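Local coordinates for protein DsbA-like disulfide oxidoreductase (Wolbachia endosymbiont of Drosophila melanogaster, PDB 6EEZ) that catalyses thiol-disulfide exchange and acts as a homotrimeric disulfide isomerase, an atypical DsbA-like member of the thioredoxin superfamily, at residues Thr24-Gly29 and Ser84-Tyr89; Leu41-Gly46 and Phe68-Ile73; Gly46-Ile51 and Gly157-Leu162; Ser78-Lys83 and Phe110-Ile115. All blocks are in the same frame, centred on the assembly; numbering follows the deposited sequence. Where two conformers were deposited one is given.

Interaction 1 of 4, residues Thr24-Gly29 and Ser84-Tyr89; sequences TYPYSG and SALAVY
Pro26 and Tyr89 make most of this contact, and it is mainly apolar. The CG corner of the Pro26 ring lies over one face of the Tyr89 ring. Pro26 CG is 3.8 Å from the Tyr89 ring centroid and 19° off the normal, a CH-pi contact. This carbon sits nearer the rim than the middle of the ring. Pro26 CB comes as close as 3.5 Å to Tyr89 CD1, and the backbone carbon CA of Pro26 lies 3.5 Å from Tyr89 CE1. The proline therefore covers the CD1 side of the ring from backbone to side chain. The first torsion of Tyr89 (chi1 171°) sets CG opposite the backbone N, and the ring extends from the helix toward the proline. Leu86, one helical turn earlier, adds a second apolar touch. Leu86 CD2 is 3.7 Å from Pro26 CG, and the two side chains cross at about a right angle.

The polar part is slight. Tyr89 OH is 3.6 Å from Thr24 O, and no direct hydrogen bond joins the segments. A water in the plane of the Tyr89 ring, at its edge, donates to Thr24 O and has a weak bond to Tyr89 OH.

Tyr96 of helix 96-105 also touches Pro26, while Met143 and Ile140 of helix 137-154 touch Leu86. Pro26 itself bonds by its backbone to Phe68 of strand 65-70. The contact thus packs the loop leading into edge strand 27-29 against helix 76-91, at the junction between the thioredoxin fold and the inserted helical domain characteristic of DsbA-like proteins.

Interaction 2 of 4, residues Leu41-Gly46 and Phe68-Ile73; sequences LDYSCG and FRDAPI
Asp42 reaches Ile73 with a buried carboxylate that binds backbone N-H groups through both oxygens. Asp42 OD2 accepts from Ile73 N at 2.8 Å, nearly in line with its C-O bond. Leu74 N, the next amide, also donates to OD2. Asp42 OD1 accepts from Ser44 N, also at 2.8 Å, which makes an Asx turn; Ser78 OG is probably a further partner of OD1. With CG opposite the backbone N (chi1 -177°), the carboxylate reaches from one loop to the other and ties them together.

Before the loops, the backbones pair as parallel strands. Leu41 N donates to Arg69 O at 3.2 Å, and Ala71 N donates to Leu41 O at 3.0 Å. Leu41 O also takes a bond from a water, which donates to Asp70 OD1 as well.

The side chains of Tyr43 and Asp70 meet at an angle, with ring and carboxylate planes 45° apart. Asp70 OD1 is 3.0 Å from Tyr43 OH and 3.1 Å from Tyr43 CE2. The other oxygen of Asp70 bonds to Tyr96 OH of helix 96-105.

Asp42 to Cys45 form a type I turn, and Cys45 is the N-cap of helix 46-50. Strands 36-41 and 65-70, joined through helices 46-50 and 52-60, form the beta-alpha-beta crossover of the thioredoxin fold, with the CxxC motif at the first helix start.

Interaction 3 of 4, residues Gly46-Ile51 and Gly157-Leu162; sequences GHCKAI and GGTPFL
The sulfur of Cys48 is touched by two residues of the facing loop, Thr159 and Pro160. Cys48 SG lies 3.6 Å from Thr159 OG1 and 3.4 Å from Pro160 CB. No hydrogen bond crosses between the segments. SG is set opposite the carbonyl carbon of Cys48 (chi1 -74°), and this places it against the CB side of the proline ring.

Pro160 carries the rest of the contact. Pro160 CD meets His47 CB at 3.7 Å, while the His47 imidazole turns off to another side. Pro160 CG and CB both lie 3.9 Å from Ile51 CD1, the tip of the isoleucine chain. The proline thus packs against three side chains of segment 46-51. Leu41 of strand 36-41 touches both Cys48 and Pro160.

A Cys45-Cys48 disulfide is present in this structure, but both cysteines are modelled in two conformers. The conformer described here is not the bonded pair, and the SG contacts belong to it. The peptide bond before Pro160 is cis. A cis-proline loop facing a CxxC at a helix start is the hallmark of the thioredoxin-type active site.

Interaction 4 of 4, residues Ser78-Lys83 and Phe110-Ile115; sequences SLKAAK and FSDESI
The Phe110 ring has Ala81 over one face. The methyl carbon CB of Ala81 is 3.8 Å from the Phe110 ring centroid and 15° off the normal, a CH-pi contact. Ala81 CB is offset toward Phe110 CE2, 3.7 Å away. The Phe110 ring also meets His106, with the planes about 35° apart, and touches Tyr43 and Ser44 of the loop before helix 46-50.

Ile115 packs beside this pair. Ile115 CD1 is 3.9 Å from Lys80 CB and also 3.9 Å from Ala81 N, so the end of the side chain rests on the helix backbone as well as on a side chain. CG1 opposite the carbonyl carbon (chi1 -71°) and an extended chain bring CD1 there.

These residues join helix 76-91 to the start of helix 112-121. Both helices belong to the helical insertion that DsbA-like proteins carry between strands of the thioredoxin fold, here between strands 65-70 and 161-164.

Nearer the surface, Lys80 and Asp112 form a salt bridge. Lys80 NZ donates to Asp112 OD1 at 2.9 Å, nearly along the axis of its C-O bond. The lysine chain is extended beyond CG and crosses the aspartate at a slant.

Ser111 is the N-cap of helix 112-121. Ser111 OG accepts a weak bond from Ser114 N at 3.4 Å. Ser111 O accepts from two donors: Ser114 OG at 3.0 Å, tilted from the carbonyl plane, and Ile115 N in the first helical turn.

In the fold
Interactions 2 and 3 adjoin at the CxxC site and share Gly46, with centres about 7 Å apart. Interaction 2 is buried and held by backbone and carboxylate hydrogen bonds. Interaction 3 is partly buried and relies on sulfur and proline packing. Interactions 1 and 4 use successive parts of helix 76-91 and are largely buried and mostly apolar. Each has a CH-pi contact on an aromatic face, but interaction 1 joins the helix to the loop before edge strand 27-29. Interaction 4 joins it to another helix and adds the Lys80-Asp112 salt bridge near the surface. Ser78 of interaction 4 meets Asp42 and Ser44 of interaction 2. The Pro26-Phe68 backbone bond connects interactions 1 and 2.

Interaction 1 of 4, residues Thr24-Gly29 and Ser84-Tyr89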
loop_
_atom_site.group_PDB
_atom_site.type_symbol
_atom_site.label_atom_id
_atom_site.label_comp_id
_atom_site.label_asym_id
_atom_site.label_seq_id
_atom_site.Cartn_x
_atom_site.Cartn_y
_atom_site.Cartn_z
ATOM N N THR A 24 9.687 7.946 -1.859
ATOM C CA THR A 24 9.548 7.613 -3.281
ATOM C C THR A 24 8.363 6.678 -3.574
ATOM O O THR A 24 8.120 6.304 -4.724
ATOM C CB THR A 24 10.808 6.936 -3.831
ATOM O OG1 THR A 24 10.972 5.674 -3.197
ATOM C CG2 THR A 24 12.044 7.772 -3.584
ATOM N N TYR A 25 7.621 6.309 -2.544
ATOM C CA TYR A 25 6.490 5.401 -2.708
ATOM C C TYR A 25 5.193 6.190 -2.802
ATOM O O TYR A 25 5.146 7.310 -2.339
ATOM C CB TYR A 25 6.431 4.397 -1.545
ATOM C CG TYR A 25 7.412 3.273 -1.697
ATOM C CD1 TYR A 25 7.096 2.144 -2.447
ATOM C CD2 TYR A 25 8.668 3.335 -1.099
ATOM C CE1 TYR A 25 8.016 1.101 -2.592
ATOM C CE2 TYR A 25 9.579 2.313 -1.231
ATOM C CZ TYR A 25 9.257 1.191 -1.977
ATOM O OH TYR A 25 10.188 0.167 -2.100
ATOM N N PRO A 26 4.141 5.606 -3.389
ATOM C CA PRO A 26 2.917 6.393 -3.601
ATOM C C PRO A 26 2.223 6.721 -2.301
ATOM O O PRO A 26 2.193 5.858 -1.413
ATOM C CB PRO A 26 2.018 5.471 -4.464
ATOM C CG PRO A 26 2.911 4.412 -4.981
ATOM C CD PRO A 26 4.018 4.252 -3.944
ATOM N N TYR A 27 1.626 7.911 -2.224
ATOM C CA TYR A 27 0.914 8.337 -1.040
ATOM C C TYR A 27 -0.348 9.160 -1.381
ATOM O O TYR A 27 -0.452 9.778 -2.443
ATOM C CB TYR A 27 1.845 9.165 -0.124
ATOM C CG TYR A 27 2.023 10.613 -0.580
ATOM C CD1 TYR A 27 1.108 11.576 -0.222
ATOM C CD2 TYR A 27 3.096 10.991 -1.370
ATOM C CE1 TYR A 27 1.228 12.885 -0.651
ATOM C CE2 TYR A 27 3.247 12.315 -1.806
ATOM C CZ TYR A 27 2.297 13.259 -1.442
ATOM O OH TYR A 27 2.375 14.589 -1.843
ATOM N N SER A 28 -1.296 9.176 -0.447
ATOM C CA SER A 28 -2.439 10.086 -0.515
ATOM C C SER A 28 -2.588 10.809 0.802
ATOM O O SER A 28 -2.004 10.417 1.816
ATOM C CB SER A 28 -3.724 9.327 -0.844
ATOM O OG SER A 28 -3.603 8.661 -2.086
ATOM N N GLY A 29 -3.379 11.865 0.785
ATOM C CA GLY A 29 -3.636 12.626 1.979
ATOM C C GLY A 29 -2.694 13.808 2.083
ATOM O O GLY A 29 -2.243 14.353 1.067
ATOM N N SER A 84 1.717 -3.361 -12.131
ATOM C CA SER A 84 0.867 -2.527 -12.963
ATOM C C SER A 84 0.501 -1.253 -12.193
ATOM O O SER A 84 0.533 -0.144 -12.741
ATOM C CB SER A 84 -0.382 -3.318 -13.387
ATOM O OG SER A 84 -0.039 -4.530 -14.068
ATOM N N ALA A 85 0.196 -1.415 -10.910
ATOM C CA ALA A 85 -0.123 -0.291 -10.042
ATOM C C ALA A 85 0.979 0.755 -10.073
ATOM O O ALA A 85 0.720 1.941 -10.270
ATOM C CB ALA A 85 -0.352 -0.763 -8.625
ATOM N N LEU A 86 2.217 0.330 -9.888
ATOM C CA LEU A 86 3.301 1.297 -9.902
ATOM C C LEU A 86 3.539 1.827 -11.322
ATOM O O LEU A 86 4.023 2.938 -11.480
ATOM C CB LEU A 86 4.574 0.689 -9.326
ATOM C CG LEU A 86 4.521 0.472 -7.816
ATOM C CD1 LEU A 86 5.761 -0.266 -7.308
ATOM C CD2 LEU A 86 4.397 1.811 -7.123
ATOM N N ALA A 87 3.182 1.059 -12.349
ATOM C CA ALA A 87 3.378 1.522 -13.719
ATOM C C ALA A 87 2.450 2.706 -14.003
ATOM O O ALA A 87 2.792 3.614 -14.762
ATOM C CB ALA A 87 3.135 0.411 -14.706
ATOM N N VAL A 88 1.285 2.680 -13.367
ATOM C CA VAL A 88 0.346 3.790 -13.391
ATOM C C VAL A 88 0.875 4.987 -12.585
ATOM O O VAL A 88 0.809 6.134 -13.026
ATOM C CB VAL A 88 -1.028 3.338 -12.833
ATOM C CG1 VAL A 88 -1.931 4.531 -12.517
ATOM C CG2 VAL A 88 -1.696 2.394 -13.811
ATOM N N TYR A 89 1.381 4.713 -11.393
ATOM C CA TYR A 89 1.935 5.744 -10.525
ATOM C C TYR A 89 2.939 6.637 -11.242
ATOM O O TYR A 89 2.897 7.860 -11.126
ATOM C CB TYR A 89 2.601 5.088 -9.315
ATOM C CG TYR A 89 3.395 6.017 -8.440
ATOM C CD1 TYR A 89 2.765 6.888 -7.563
ATOM C CD2 TYR A 89 4.783 5.994 -8.460
ATOM C CE1 TYR A 89 3.492 7.726 -6.736
ATOM C CE2 TYR A 89 5.528 6.829 -7.633
ATOM C CZ TYR A 89 4.878 7.693 -6.771
ATOM O OH TYR A 89 5.623 8.527 -5.962
HETATM O O HOH W 1 8.918 8.109 -6.196
#

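Interaction 2 of 4, residues Leu41-Gly46 and Phe68-Ile73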
loop_
_atom_site.group_PDB
_atom_site.type_symbol
_atom_site.label_atom_id
_atom_site.label_comp_id
_atom_site.label_asym_id
_atom_site.label_seq_id
_atom_site.Cartn_x
_atom_site.Cartn_y
_atom_site.Cartn_z
ATOM N N LEU A 41 -0.035 -4.188 1.509
ATOM C CA LEU A 41 -1.164 -4.901 0.888
ATOM C C LEU A 41 -0.745 -5.796 -0.287
ATOM O O LEU A 41 0.186 -5.494 -1.022
ATOM C CB LEU A 41 -2.225 -3.892 0.397
ATOM C CG LEU A 41 -3.370 -3.545 1.372
ATOM C CD1 LEU A 41 -2.974 -2.672 2.637
ATOM C CD2 LEU A 41 -4.516 -2.881 0.609
ATOM N N ASP A 42 -1.451 -6.912 -0.421
ATOM C CA ASP A 42 -1.419 -7.769 -1.601
ATOM C C ASP A 42 -2.809 -7.648 -2.207
ATOM O O ASP A 42 -3.810 -7.834 -1.510
ATOM C CB ASP A 42 -1.096 -9.218 -1.240
ATOM C CG ASP A 42 -0.978 -10.117 -2.446
ATOM O OD1 ASP A 42 -1.946 -10.214 -3.253
ATOM O OD2 ASP A 42 0.101 -10.744 -2.585
ATOM N N TYR A 43 -2.884 -7.318 -3.493
ATOM C CA TYR A 43 -4.180 -7.070 -4.113
ATOM C C TYR A 43 -5.108 -8.305 -4.167
ATOM O O TYR A 43 -6.336 -8.149 -4.188
ATOM C CB TYR A 43 -3.968 -6.510 -5.515
ATOM C CG TYR A 43 -3.519 -5.079 -5.507
ATOM C CD1 TYR A 43 -4.269 -4.099 -4.864
ATOM C CD2 TYR A 43 -2.355 -4.698 -6.147
ATOM C CE1 TYR A 43 -3.856 -2.794 -4.851
ATOM C CE2 TYR A 43 -1.946 -3.396 -6.154
ATOM C CZ TYR A 43 -2.690 -2.447 -5.498
ATOM O OH TYR A 43 -2.260 -1.140 -5.484
ATOM N N SER A 44 -4.547 -9.516 -4.176
ATOM C CA SER A 44 -5.358 -10.736 -4.268
ATOM C C SER A 44 -5.748 -11.278 -2.889
ATOM O O SER A 44 -6.437 -12.289 -2.784
ATOM C CB SER A 44 -4.610 -11.832 -5.042
ATOM O OG SER A 44 -4.002 -11.336 -6.230
ATOM N N CYS A 45 -5.305 -10.611 -1.830
ATOM C CA CYS A 45 -5.591 -11.060 -0.469
ATOM C C CYS A 45 -7.002 -10.635 -0.038
ATOM O O CYS A 45 -7.376 -9.466 -0.154
ATOM C CB CYS A 45 -4.502 -10.516 0.482
ATOM S SG CYS A 45 -5.008 -9.956 2.091
ATOM N N GLY A 46 -7.784 -11.593 0.450
ATOM C CA GLY A 46 -9.169 -11.344 0.837
ATOM C C GLY A 46 -9.339 -10.234 1.877
ATOM O O GLY A 46 -10.269 -9.432 1.769
ATOM N N PHE A 68 1.492 3.896 0.391
ATOM C CA PHE A 68 1.064 2.574 -0.104
ATOM C C PHE A 68 2.271 1.719 -0.429
ATOM O O PHE A 68 3.078 2.072 -1.302
ATOM C CB PHE A 68 0.192 2.698 -1.353
ATOM C CG PHE A 68 -1.065 3.502 -1.142
ATOM C CD1 PHE A 68 -2.194 2.925 -0.576
ATOM C CD2 PHE A 68 -1.109 4.835 -1.507
ATOM C CE1 PHE A 68 -3.364 3.665 -0.379
ATOM C CE2 PHE A 68 -2.284 5.594 -1.315
ATOM C CZ PHE A 68 -3.403 4.994 -0.739
ATOM N N ARG A 69 2.401 0.605 0.295
ATOM C CA ARG A 69 3.430 -0.384 0.002
ATOM C C ARG A 69 2.859 -1.636 -0.613
ATOM O O ARG A 69 2.205 -2.428 0.047
ATOM C CB ARG A 69 4.189 -0.736 1.263
ATOM C CG ARG A 69 5.029 0.405 1.722
ATOM C CD ARG A 69 5.986 0.809 0.624
ATOM N NE ARG A 69 7.133 1.461 1.207
ATOM C CZ ARG A 69 8.313 0.905 1.438
ATOM N NH1 ARG A 69 8.573 -0.336 1.084
ATOM N NH2 ARG A 69 9.252 1.639 1.992
ATOM N N ASP A 70 3.117 -1.782 -1.903
ATOM C CA ASP A 70 2.666 -2.926 -2.669
ATOM C C ASP A 70 3.584 -4.089 -2.335
ATOM O O ASP A 70 4.760 -4.071 -2.706
ATOM C CB ASP A 70 2.680 -2.602 -4.165
ATOM C CG ASP A 70 1.543 -1.683 -4.563
ATOM O OD1 ASP A 70 0.377 -2.128 -4.522
ATOM O OD2 ASP A 70 1.806 -0.509 -4.885
ATOM N N ALA A 71 3.053 -5.070 -1.614
ATOM C CA ALA A 71 3.865 -6.187 -1.108
ATOM C C ALA A 71 3.270 -7.503 -1.558
ATOM O O ALA A 71 2.723 -8.254 -0.750
ATOM C CB ALA A 71 3.959 -6.139 0.397
ATOM N N PRO A 72 3.356 -7.780 -2.862
ATOM C CA PRO A 72 2.825 -9.027 -3.409
ATOM C C PRO A 72 3.560 -10.247 -2.838
ATOM O O PRO A 72 4.793 -10.323 -2.964
ATOM C CB PRO A 72 3.065 -8.873 -4.910
ATOM C CG PRO A 72 4.222 -7.941 -5.003
ATOM C CD PRO A 72 4.054 -6.980 -3.884
ATOM N N ILE A 73 2.814 -11.165 -2.216
ATOM C CA ILE A 73 3.356 -12.450 -1.750
ATOM C C ILE A 73 2.456 -13.651 -2.100
ATOM O O ILE A 73 2.829 -14.809 -1.851
ATOM C CB ILE A 73 3.590 -12.441 -0.212
ATOM C CG1 ILE A 73 2.318 -12.023 0.534
ATOM C CG2 ILE A 73 4.680 -11.470 0.144
ATOM C CD1 ILE A 73 2.353 -12.275 2.018
HETATM O O HOH W 2 0.223 -4.959 -3.900
#

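Interaction 3 of 4, residues Gly46-Ile51 and Gly157-Leu162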
loop_
_atom_site.group_PDB
_atom_site.type_symbol
_atom_site.label_atom_id
_atom_site.label_comp_id
_atom_site.label_asym_id
_atom_site.label_seq_id
_atom_site.Cartn_x
_atom_site.Cartn_y
_atom_site.Cartn_z
ATOM N N GLY A 46 -7.784 -11.593 0.450
ATOM C CA GLY A 46 -9.169 -11.344 0.837
ATOM C C GLY A 46 -9.339 -10.234 1.877
ATOM O O GLY A 46 -10.269 -9.432 1.769
ATOM N N HIS A 47 -8.471 -10.195 2.899
ATOM C CA HIS A 47 -8.584 -9.172 3.936
ATOM C C HIS A 47 -8.109 -7.839 3.409
ATOM O O HIS A 47 -8.625 -6.820 3.820
ATOM C CB HIS A 47 -7.807 -9.536 5.206
ATOM C CG HIS A 47 -8.446 -10.634 5.986
ATOM N ND1 HIS A 47 -8.204 -11.963 5.717
ATOM C CD2 HIS A 47 -9.352 -10.610 6.989
ATOM C CE1 HIS A 47 -8.927 -12.715 6.531
ATOM N NE2 HIS A 47 -9.638 -11.921 7.310
ATOM N N CYS A 48 -7.152 -7.836 2.492
ATOM C CA CYS A 48 -6.702 -6.586 1.887
ATOM C C CYS A 48 -7.855 -5.984 1.081
ATOM O O CYS A 48 -8.110 -4.793 1.150
ATOM C CB CYS A 48 -5.471 -6.787 0.989
ATOM S SG CYS A 48 -3.885 -7.070 1.873
ATOM N N LYS A 49 -8.554 -6.821 0.327
ATOM C CA LYS A 49 -9.709 -6.378 -0.446
ATOM C C LYS A 49 -10.797 -5.787 0.458
ATOM O O LYS A 49 -11.399 -4.783 0.120
ATOM C CB LYS A 49 -10.305 -7.545 -1.272
ATOM C CG LYS A 49 -9.488 -7.991 -2.482
ATOM C CD LYS A 49 -10.259 -9.017 -3.342
ATOM C CE LYS A 49 -9.425 -9.521 -4.517
ATOM N NZ LYS A 49 -8.787 -8.421 -5.336
ATOM N N ALA A 50 -11.045 -6.406 1.611
ATOM C CA ALA A 50 -12.190 -6.034 2.439
ATOM C C ALA A 50 -12.011 -4.703 3.184
ATOM O O ALA A 50 -12.992 -4.082 3.581
ATOM C CB ALA A 50 -12.476 -7.131 3.424
ATOM N N ILE A 51 -10.770 -4.269 3.376
ATOM C CA ILE A 51 -10.508 -3.037 4.137
ATOM C C ILE A 51 -10.317 -1.841 3.215
ATOM O O ILE A 51 -9.919 -0.780 3.666
ATOM C CB ILE A 51 -9.240 -3.163 5.055
ATOM C CG1 ILE A 51 -7.957 -3.418 4.242
ATOM C CG2 ILE A 51 -9.469 -4.260 6.026
ATOM C CD1 ILE A 51 -6.592 -3.236 5.060
ATOM N N GLY A 157 4.744 -11.473 8.645
ATOM C CA GLY A 157 4.543 -12.767 8.022
ATOM C C GLY A 157 3.295 -12.898 7.157
ATOM O O GLY A 157 2.961 -14.005 6.760
ATOM N N GLY A 158 2.611 -11.786 6.883
ATOM C CA GLY A 158 1.529 -11.770 5.901
ATOM C C GLY A 158 0.952 -10.378 5.690
ATOM O O GLY A 158 1.488 -9.417 6.226
ATOM N N THR A 159 -0.104 -10.270 4.884
ATOM C CA THR A 159 -0.848 -9.016 4.713
ATOM C C THR A 159 -2.336 -9.199 5.056
ATOM O O THR A 159 -2.851 -10.319 5.042
ATOM C CB THR A 159 -0.732 -8.462 3.253
ATOM O OG1 THR A 159 -1.247 -9.411 2.318
ATOM C CG2 THR A 159 0.708 -8.172 2.914
ATOM N N PRO A 160 -3.031 -8.087 5.347
ATOM C CA PRO A 160 -2.471 -6.730 5.386
ATOM C C PRO A 160 -1.933 -6.388 6.754
ATOM O O PRO A 160 -2.255 -7.086 7.714
ATOM C CB PRO A 160 -3.672 -5.847 5.072
ATOM C CG PRO A 160 -4.788 -6.565 5.762
ATOM C CD PRO A 160 -4.477 -8.055 5.620
ATOM N N PHE A 161 -1.183 -5.288 6.826
ATOM C CA PHE A 161 -0.878 -4.673 8.102
ATOM C C PHE A 161 -0.598 -3.218 7.849
ATOM O O PHE A 161 -0.294 -2.828 6.708
ATOM C CB PHE A 161 0.295 -5.366 8.846
ATOM C CG PHE A 161 1.646 -5.214 8.194
ATOM C CD1 PHE A 161 2.476 -4.163 8.531
ATOM C CD2 PHE A 161 2.123 -6.167 7.313
ATOM C CE1 PHE A 161 3.737 -4.036 7.968
ATOM C CE2 PHE A 161 3.385 -6.043 6.749
ATOM C CZ PHE A 161 4.191 -4.982 7.079
ATOM N N LEU A 162 -0.746 -2.429 8.914
ATOM C CA LEU A 162 -0.664 -0.985 8.838
ATOM C C LEU A 162 0.138 -0.389 9.998
ATOM O O LEU A 162 -0.102 -0.656 11.182
ATOM C CB LEU A 162 -2.078 -0.398 8.808
ATOM C CG LEU A 162 -2.254 1.121 8.729
ATOM C CD1 LEU A 162 -1.663 1.635 7.434
ATOM C CD2 LEU A 162 -3.727 1.504 8.816
#

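Interaction 4 of 4, residues Ser78-Lys83 and Phe110-Ile115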
loop_
_atom_site.group_PDB
_atom_site.type_symbol
_atom_site.label_atom_id
_atom_site.label_comp_id
_atom_site.label_asym_id
_atom_site.label_seq_id
_atom_site.Cartn_x
_atom_site.Cartn_y
_atom_site.Cartn_z
ATOM N N SER A 78 -0.681 -11.468 -8.212
ATOM C CA SER A 78 -0.482 -10.346 -7.292
ATOM C C SER A 78 0.701 -9.492 -7.723
ATOM O O SER A 78 0.675 -8.279 -7.607
ATOM C CB SER A 78 -0.253 -10.843 -5.869
ATOM O OG SER A 78 -1.433 -11.360 -5.294
ATOM N N LEU A 79 1.740 -10.147 -8.219
ATOM C CA LEU A 79 2.942 -9.457 -8.656
ATOM C C LEU A 79 2.634 -8.613 -9.861
ATOM O O LEU A 79 3.109 -7.491 -9.972
ATOM C CB LEU A 79 4.051 -10.457 -8.988
ATOM C CG LEU A 79 5.397 -9.884 -9.433
ATOM C CD1 LEU A 79 5.969 -8.940 -8.396
ATOM C CD2 LEU A 79 6.390 -11.002 -9.682
ATOM N N LYS A 80 1.831 -9.169 -10.769
ATOM C CA LYS A 80 1.365 -8.445 -11.948
ATOM C C LYS A 80 0.565 -7.208 -11.576
ATOM O O LYS A 80 0.813 -6.123 -12.095
ATOM C CB LYS A 80 0.502 -9.341 -12.822
ATOM C CG LYS A 80 1.256 -10.380 -13.598
ATOM C CD LYS A 80 0.265 -11.172 -14.411
ATOM C CE LYS A 80 0.924 -12.192 -15.316
ATOM N NZ LYS A 80 -0.122 -13.031 -15.931
ATOM N N ALA A 81 -0.402 -7.379 -10.686
ATOM C CA ALA A 81 -1.254 -6.271 -10.304
ATOM C C ALA A 81 -0.421 -5.236 -9.547
ATOM O O ALA A 81 -0.592 -4.034 -9.732
ATOM C CB ALA A 81 -2.433 -6.754 -9.479
ATOM N N ALA A 82 0.536 -5.701 -8.754
ATOM C CA ALA A 82 1.405 -4.780 -8.041
ATOM C C ALA A 82 2.251 -3.986 -9.029
ATOM O O ALA A 82 2.332 -2.765 -8.925
ATOM C CB ALA A 82 2.299 -5.518 -7.047
ATOM N N LYS A 83 2.873 -4.677 -9.977
ATOM C CA LYS A 83 3.727 -4.029 -10.964
ATOM C C LYS A 83 2.950 -3.004 -11.798
ATOM O O LYS A 83 3.458 -1.933 -12.146
ATOM C CB LYS A 83 4.351 -5.064 -11.914
ATOM C CG LYS A 83 5.342 -6.052 -11.283
ATOM C CD LYS A 83 6.787 -5.631 -11.511
ATOM C CE LYS A 83 7.783 -6.650 -10.965
ATOM N NZ LYS A 83 8.914 -6.900 -11.905
ATOM N N PHE A 110 -6.598 -12.046 -10.968
ATOM C CA PHE A 110 -6.179 -11.153 -12.038
ATOM C C PHE A 110 -5.730 -11.939 -13.271
ATOM O O PHE A 110 -5.218 -13.061 -13.172
ATOM C CB PHE A 110 -5.057 -10.217 -11.571
ATOM C CG PHE A 110 -5.432 -9.359 -10.398
ATOM C CD1 PHE A 110 -6.346 -8.326 -10.553
ATOM C CD2 PHE A 110 -4.883 -9.589 -9.142
ATOM C CE1 PHE A 110 -6.713 -7.540 -9.485
ATOM C CE2 PHE A 110 -5.239 -8.801 -8.066
ATOM C CZ PHE A 110 -6.151 -7.763 -8.238
ATOM N N SER A 111 -5.959 -11.329 -14.425
ATOM C CA SER A 111 -5.429 -11.783 -15.702
ATOM C C SER A 111 -4.911 -10.547 -16.435
ATOM O O SER A 111 -5.236 -9.421 -16.049
ATOM C CB SER A 111 -6.497 -12.500 -16.527
ATOM O OG SER A 111 -7.644 -11.692 -16.674
ATOM N N ASP A 112 -4.096 -10.753 -17.466
ATOM C CA ASP A 112 -3.515 -9.645 -18.210
ATOM C C ASP A 112 -4.621 -8.713 -18.652
ATOM O O ASP A 112 -4.511 -7.488 -18.547
ATOM C CB ASP A 112 -2.746 -10.145 -19.432
ATOM C CG ASP A 112 -1.537 -10.979 -19.072
ATOM O OD1 ASP A 112 -1.349 -11.317 -17.886
ATOM O OD2 ASP A 112 -0.775 -11.313 -19.997
ATOM N N GLU A 113 -5.705 -9.324 -19.115
ATOM C CA GLU A 113 -6.803 -8.605 -19.737
ATOM C C GLU A 113 -7.554 -7.770 -18.703
ATOM O O GLU A 113 -7.793 -6.582 -18.910
ATOM C CB GLU A 113 -7.762 -9.586 -20.428
ATOM C CG GLU A 113 -7.085 -10.604 -21.373
ATOM C CD GLU A 113 -6.697 -11.920 -20.682
ATOM O OE1 GLU A 113 -7.292 -12.973 -21.018
ATOM O OE2 GLU A 113 -5.791 -11.910 -19.820
ATOM N N SER A 114 -7.912 -8.400 -17.589
ATOM C CA SER A 114 -8.683 -7.742 -16.543
ATOM C C SER A 114 -7.926 -6.550 -15.951
ATOM O O SER A 114 -8.539 -5.552 -15.565
ATOM C CB SER A 114 -9.026 -8.731 -15.432
ATOM O OG SER A 114 -7.866 -9.038 -14.678
ATOM N N ILE A 115 -6.599 -6.663 -15.875
ATOM C CA ILE A 115 -5.756 -5.553 -15.445
ATOM C C ILE A 115 -5.838 -4.398 -16.453
ATOM O O ILE A 115 -5.863 -3.240 -16.046
ATOM C CB ILE A 115 -4.274 -5.992 -15.257
ATOM C CG1 ILE A 115 -4.141 -6.875 -14.015
ATOM C CG2 ILE A 115 -3.346 -4.777 -15.109
ATOM C CD1 ILE A 115 -2.752 -7.442 -13.794
#